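Local coordinates for PDZ domain protein (Parabacteroides distasonis, PDB 4L8N) that is of unknown function but combines PDZ domains with a DUF4136 domain and binds magnesium, at residues S21-N26 with V140-F145; T136-D141 with P255-W260. All coordinates share one frame; numbering follows the deposited sequence.

Contact 1: S21-N26 with V140-F145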
loop_
_atom_site.group_PDB
_atom_site.type_symbol
_atom_site.label_atom_id
_atom_site.label_comp_id
_atom_site.label_asym_id
_atom_site.label_seq_id
_atom_site.Cartn_x
_atom_site.Cartn_y
_atom_site.Cartn_z
ATOM N N SER A 21 1.491 -1.591 -22.320
ATOM C CA SER A 21 0.537 -0.566 -21.880
ATOM C C SER A 21 -0.523 -0.347 -22.930
ATOM O O SER A 21 -0.192 -0.183 -24.099
ATOM C CB SER A 21 1.259 0.748 -21.583
ATOM O OG SER A 21 0.354 1.840 -21.564
ATOM N N LYS A 22 -1.790 -0.317 -22.518
ATOM C CA LYS A 22 -2.938 -0.123 -23.417
ATOM C C LYS A 22 -3.111 1.336 -23.827
ATOM O O LYS A 22 -3.774 1.604 -24.831
ATOM C CB LYS A 22 -4.257 -0.618 -22.758
ATOM C CG LYS A 22 -4.246 -2.056 -22.211
ATOM C CD LYS A 22 -4.276 -3.152 -23.300
ATOM C CE LYS A 22 -3.875 -4.515 -22.770
ATOM N NZ LYS A 22 -3.707 -5.516 -23.861
ATOM N N ASN A 23 -2.523 2.273 -23.068
ATOM C CA ASN A 23 -2.708 3.704 -23.287
ATOM C C ASN A 23 -1.489 4.413 -23.885
ATOM O O ASN A 23 -1.557 5.616 -24.153
ATOM C CB ASN A 23 -3.082 4.358 -21.963
ATOM C CG ASN A 23 -4.199 3.641 -21.246
ATOM O OD1 ASN A 23 -3.966 2.815 -20.369
ATOM N ND2 ASN A 23 -5.427 3.867 -21.666
ATOM N N TRP A 24 -0.392 3.685 -24.118
ATOM C CA TRP A 24 0.829 4.266 -24.681
ATOM C C TRP A 24 1.575 3.290 -25.555
ATOM O O TRP A 24 2.173 2.341 -25.032
ATOM C CB TRP A 24 1.771 4.783 -23.582
ATOM C CG TRP A 24 2.825 5.702 -24.124
ATOM C CD1 TRP A 24 4.168 5.480 -24.158
ATOM C CD2 TRP A 24 2.603 6.922 -24.853
ATOM N NE1 TRP A 24 4.804 6.509 -24.811
ATOM C CE2 TRP A 24 3.870 7.403 -25.257
ATOM C CE3 TRP A 24 1.458 7.673 -25.174
ATOM C CZ2 TRP A 24 4.030 8.615 -25.925
ATOM C CZ3 TRP A 24 1.623 8.872 -25.844
ATOM C CH2 TRP A 24 2.899 9.339 -26.198
ATOM N N GLY A 25 1.546 3.554 -26.867
ATOM C CA GLY A 25 2.230 2.773 -27.894
ATOM C C GLY A 25 2.146 1.271 -27.728
ATOM O O GLY A 25 3.178 0.598 -27.706
ATOM N N ASN A 26 0.910 0.745 -27.600
ATOM C CA ASN A 26 0.649 -0.680 -27.407
ATOM C C ASN A 26 1.239 -1.540 -28.546
ATOM O O ASN A 26 1.050 -1.240 -29.733
ATOM C CB ASN A 26 -0.847 -0.942 -27.265
ATOM C CG ASN A 26 -1.179 -2.254 -26.591
ATOM O OD1 ASN A 26 -0.339 -2.880 -25.933
ATOM N ND2 ASN A 26 -2.433 -2.684 -26.700
ATOM N N VAL A 140 -7.815 4.013 -24.213
ATOM C CA VAL A 140 -7.614 5.283 -24.882
ATOM C C VAL A 140 -6.133 5.654 -24.920
ATOM O O VAL A 140 -5.443 5.573 -23.905
ATOM C CB VAL A 140 -8.485 6.402 -24.265
ATOM C CG1 VAL A 140 -8.034 6.803 -22.864
ATOM C CG2 VAL A 140 -8.558 7.612 -25.187
ATOM N N ASP A 141 -5.652 6.089 -26.095
ATOM C CA ASP A 141 -4.288 6.563 -26.253
ATOM C C ASP A 141 -4.127 7.941 -25.566
ATOM O O ASP A 141 -4.865 8.883 -25.871
ATOM C CB ASP A 141 -3.874 6.627 -27.728
ATOM C CG ASP A 141 -2.364 6.556 -27.859
ATOM O OD1 ASP A 141 -1.702 7.612 -27.726
ATOM O OD2 ASP A 141 -1.833 5.433 -27.954
ATOM N N PHE A 142 -3.167 8.039 -24.626
ATOM C CA PHE A 142 -2.856 9.262 -23.873
ATOM C C PHE A 142 -2.365 10.391 -24.794
ATOM O O PHE A 142 -2.446 11.555 -24.416
ATOM C CB PHE A 142 -1.835 8.992 -22.738
ATOM C CG PHE A 142 -2.365 8.200 -21.560
ATOM C CD1 PHE A 142 -3.738 8.118 -21.306
ATOM C CD2 PHE A 142 -1.495 7.581 -20.671
ATOM C CE1 PHE A 142 -4.224 7.396 -20.212
ATOM C CE2 PHE A 142 -1.989 6.874 -19.566
ATOM C CZ PHE A 142 -3.351 6.789 -19.351
ATOM N N GLY A 143 -1.918 10.046 -25.997
ATOM C CA GLY A 143 -1.506 11.013 -27.011
ATOM C C GLY A 143 -2.647 11.875 -27.545
ATOM O O GLY A 143 -2.392 12.871 -28.220
ATOM N N ASN A 144 -3.923 11.520 -27.236
ATOM C CA ASN A 144 -5.094 12.292 -27.662
ATOM C C ASN A 144 -5.255 13.575 -26.841
ATOM O O ASN A 144 -6.035 14.442 -27.224
ATOM C CB ASN A 144 -6.383 11.464 -27.544
ATOM C CG ASN A 144 -6.476 10.203 -28.383
ATOM O OD1 ASN A 144 -7.218 9.278 -28.040
ATOM N ND2 ASN A 144 -5.776 10.129 -29.506
ATOM N N PHE A 145 -4.545 13.684 -25.708
ATOM C CA PHE A 145 -4.647 14.802 -24.778
ATOM C C PHE A 145 -3.368 15.622 -24.843
ATOM O O PHE A 145 -2.305 15.147 -24.460
ATOM C CB PHE A 145 -4.933 14.245 -23.368
ATOM C CG PHE A 145 -6.087 13.261 -23.367
ATOM C CD1 PHE A 145 -7.405 13.708 -23.330
ATOM C CD2 PHE A 145 -5.857 11.892 -23.460
ATOM C CE1 PHE A 145 -8.471 12.801 -23.362
ATOM C CE2 PHE A 145 -6.928 10.986 -23.524
ATOM C CZ PHE A 145 -8.226 11.448 -23.470
HETATM O O HOH W 1 -1.954 2.544 -27.521
#

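Contact 2: T136-D141 with P255-W260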
loop_
_atom_site.group_PDB
_atom_site.type_symbol
_atom_site.label_atom_id
_atom_site.label_comp_id
_atom_site.label_asym_id
_atom_site.label_seq_id
_atom_site.Cartn_x
_atom_site.Cartn_y
_atom_site.Cartn_z
ATOM N N THR A 136 -7.050 4.350 -16.198
ATOM C CA THR A 136 -8.375 3.982 -16.705
ATOM C C THR A 136 -8.291 2.588 -17.370
ATOM O O THR A 136 -7.248 2.204 -17.913
ATOM C CB THR A 136 -8.930 5.078 -17.656
ATOM O OG1 THR A 136 -10.232 4.700 -18.107
ATOM C CG2 THR A 136 -8.014 5.363 -18.875
ATOM N N SER A 137 -9.379 1.830 -17.295
ATOM C CA SER A 137 -9.426 0.499 -17.882
ATOM C C SER A 137 -9.765 0.611 -19.367
ATOM O O SER A 137 -9.593 -0.363 -20.105
ATOM C CB SER A 137 -10.411 -0.396 -17.131
ATOM O OG SER A 137 -11.691 0.212 -17.027
ATOM N N ASP A 138 -10.190 1.820 -19.819
ATOM C CA ASP A 138 -10.454 2.126 -21.236
ATOM C C ASP A 138 -9.110 2.241 -21.948
ATOM O O ASP A 138 -8.185 2.863 -21.420
ATOM C CB ASP A 138 -11.286 3.413 -21.391
ATOM C CG ASP A 138 -12.608 3.407 -20.640
ATOM O OD1 ASP A 138 -13.187 2.309 -20.454
ATOM O OD2 ASP A 138 -13.068 4.497 -20.244
ATOM N N GLY A 139 -9.011 1.624 -23.119
ATOM C CA GLY A 139 -7.783 1.583 -23.909
ATOM C C GLY A 139 -7.497 2.811 -24.751
ATOM O O GLY A 139 -6.953 2.683 -25.858
ATOM N N VAL A 140 -7.815 4.013 -24.213
ATOM C CA VAL A 140 -7.614 5.283 -24.882
ATOM C C VAL A 140 -6.133 5.654 -24.920
ATOM O O VAL A 140 -5.443 5.573 -23.905
ATOM C CB VAL A 140 -8.485 6.402 -24.265
ATOM C CG1 VAL A 140 -8.034 6.803 -22.864
ATOM C CG2 VAL A 140 -8.558 7.612 -25.187
ATOM N N ASP A 141 -5.652 6.089 -26.095
ATOM C CA ASP A 141 -4.288 6.563 -26.253
ATOM C C ASP A 141 -4.127 7.941 -25.566
ATOM O O ASP A 141 -4.865 8.883 -25.871
ATOM C CB ASP A 141 -3.874 6.627 -27.728
ATOM C CG ASP A 141 -2.364 6.556 -27.859
ATOM O OD1 ASP A 141 -1.702 7.612 -27.726
ATOM O OD2 ASP A 141 -1.833 5.433 -27.954
ATOM N N PRO A 255 -15.595 13.278 -20.317
ATOM C CA PRO A 255 -15.308 14.252 -19.247
ATOM C C PRO A 255 -15.519 13.713 -17.833
ATOM O O PRO A 255 -16.517 13.056 -17.579
ATOM C CB PRO A 255 -16.292 15.390 -19.554
ATOM C CG PRO A 255 -16.468 15.326 -21.031
ATOM C CD PRO A 255 -16.475 13.865 -21.353
ATOM N N GLY A 256 -14.560 13.957 -16.948
ATOM C CA GLY A 256 -14.638 13.527 -15.555
ATOM C C GLY A 256 -13.944 12.215 -15.254
ATOM O O GLY A 256 -13.685 11.913 -14.086
ATOM N N ARG A 257 -13.652 11.419 -16.307
ATOM C CA ARG A 257 -12.933 10.140 -16.225
ATOM C C ARG A 257 -11.494 10.397 -15.825
ATOM O O ARG A 257 -10.815 11.207 -16.458
ATOM C CB ARG A 257 -12.992 9.405 -17.589
ATOM C CG ARG A 257 -12.144 8.139 -17.700
ATOM C CD ARG A 257 -12.238 7.505 -19.080
ATOM N NE ARG A 257 -11.713 8.385 -20.127
ATOM C CZ ARG A 257 -11.451 8.018 -21.378
ATOM N NH1 ARG A 257 -11.679 6.774 -21.776
ATOM N NH2 ARG A 257 -10.970 8.895 -22.244
ATOM N N VAL A 258 -11.032 9.719 -14.763
ATOM C CA VAL A 258 -9.645 9.821 -14.328
ATOM C C VAL A 258 -8.838 8.911 -15.242
ATOM O O VAL A 258 -9.095 7.699 -15.303
ATOM C CB VAL A 258 -9.445 9.501 -12.827
ATOM C CG1 VAL A 258 -7.960 9.513 -12.468
ATOM C CG2 VAL A 258 -10.216 10.489 -11.959
ATOM N N LEU A 259 -7.916 9.516 -16.010
ATOM C CA LEU A 259 -7.073 8.798 -16.971
ATOM C C LEU A 259 -5.912 8.118 -16.276
ATOM O O LEU A 259 -5.602 6.960 -16.558
ATOM C CB LEU A 259 -6.525 9.747 -18.054
ATOM C CG LEU A 259 -7.527 10.518 -18.909
ATOM C CD1 LEU A 259 -6.813 11.528 -19.732
ATOM C CD2 LEU A 259 -8.271 9.602 -19.870
ATOM N N TRP A 260 -5.280 8.846 -15.373
ATOM C CA TRP A 260 -4.076 8.436 -14.676
ATOM C C TRP A 260 -4.037 9.115 -13.314
ATOM O O TRP A 260 -4.360 10.320 -13.193
ATOM C CB TRP A 260 -2.864 8.870 -15.541
ATOM C CG TRP A 260 -1.500 8.454 -15.058
ATOM C CD1 TRP A 260 -0.779 7.382 -15.493
ATOM C CD2 TRP A 260 -0.623 9.214 -14.218
ATOM N NE1 TRP A 260 0.470 7.390 -14.928
ATOM C CE2 TRP A 260 0.592 8.496 -14.127
ATOM C CE3 TRP A 260 -0.748 10.423 -13.513
ATOM C CZ2 TRP A 260 1.679 8.962 -13.391
ATOM C CZ3 TRP A 260 0.310 10.848 -12.730
ATOM C CH2 TRP A 260 1.524 10.149 -12.718
#

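Contact 1: S21-N26 with V140-F145
Asn23, in the loop between strands 8-18 and 29-34 of the N-terminal PDZ domain, lies flat against the ring of Phe142 at the start of a short 3-10 turn in the DUF4136 region, so this is a domain-domain interface made by two loops. Asn23 CB sits over the centre of the ring, 3.5 Å from the Phe142 centroid, a CH-pi contact, and the nearly parallel amide plane, 11° away, lies offset toward CZ. A chi1 of -49° swings the amide over to the other loop and chi2 turns its ND2 edge to the carbonyls there; ND2 donates to Val140 O at 2.8 Å and also to the carbonyl of Asp138. The backbone adds a nearly straight bond, Phe142 N to Asn23 O at 2.9 Å. Asn23 is therefore gripped through both its side chain and its main chain. Beside it, Trp24 brings the CZ3 corner of its indole to Gly143 N, 3.7 Å away in the plane of the ring, while its NE1 hydrogen-bonds to Tyr48 O. Asp141 OD1 accepts from Gly143 N in an Asx turn, and its other oxygen, OD2, takes a bond from a water 2.9 Å away.

Contact 2: T136-D141 with P255-W260
Arg257, the residue just before strand 258-268, reaches across and meets Thr136, Asp138 and Val140 one after another along its length. The chain runs extended through chi1 and chi2, then bends at chi3 (63°), and this bend carries the guanidinium past the threonine to the aspartate. Its CD packs 3.6 Å from Thr136 OG1. Farther out, NH1 points at Asp138 OD2, 3.1 Å away, in a salt bridge whose N-H is close to straight; the oxygen lies in the guanidinium plane and is met on its anti side, with the carboxylate turned 44° from that plane. Only OD2 of this carboxylate meets the arginine. The second terminal nitrogen, NH2, pairs with Asp250 of strand 240-250, so the charge is probably shared between two carboxylates, which would hold the guanidinium's rotation. Val140 comes in from the opposite direction, its CG1 methyl 3.7 Å from Arg257 NH2 and 4.1 Å from Leu259 CD2.

Thr136 has OG1 anti to the backbone N (chi1 -179°), which sets the hydroxyl beside the arginine chain and leaves the CG2 methyl next to Leu259, 3.7 Å from Leu259 O. The same carbonyl oxygen accepts from Thr136 N at 3.0 Å. OG1 also accepts a weak bond from Asp138 N, two residues on. The arrangement is that found at the ends of two neighbouring antiparallel strands of the mixed sheet: the exit of 123-135 is fastened to the start of 258-268 in the DUF4136 region.

Overall arrangement
From the N terminus, the chain first passes through 21-26, in a loop of the PDZ domain. After strand 123-135 it arrives at 136-141 and 140-145, overlapping pieces of one loop leading to strand 147-150. Contact 1 closes here, across 113 intervening residues. Contact 2 closes later, when the chain returns to 255-260 at the start of strand 258-268. The two closures follow one another with a slight overlap, sharing Val140 and Asp141. Contact 1 joins the PDZ domain to the DUF4136 region; contact 2 holds the same loop to the large mixed sheet. Phe142 and Phe145 pack on Leu259, linking both contacts directly.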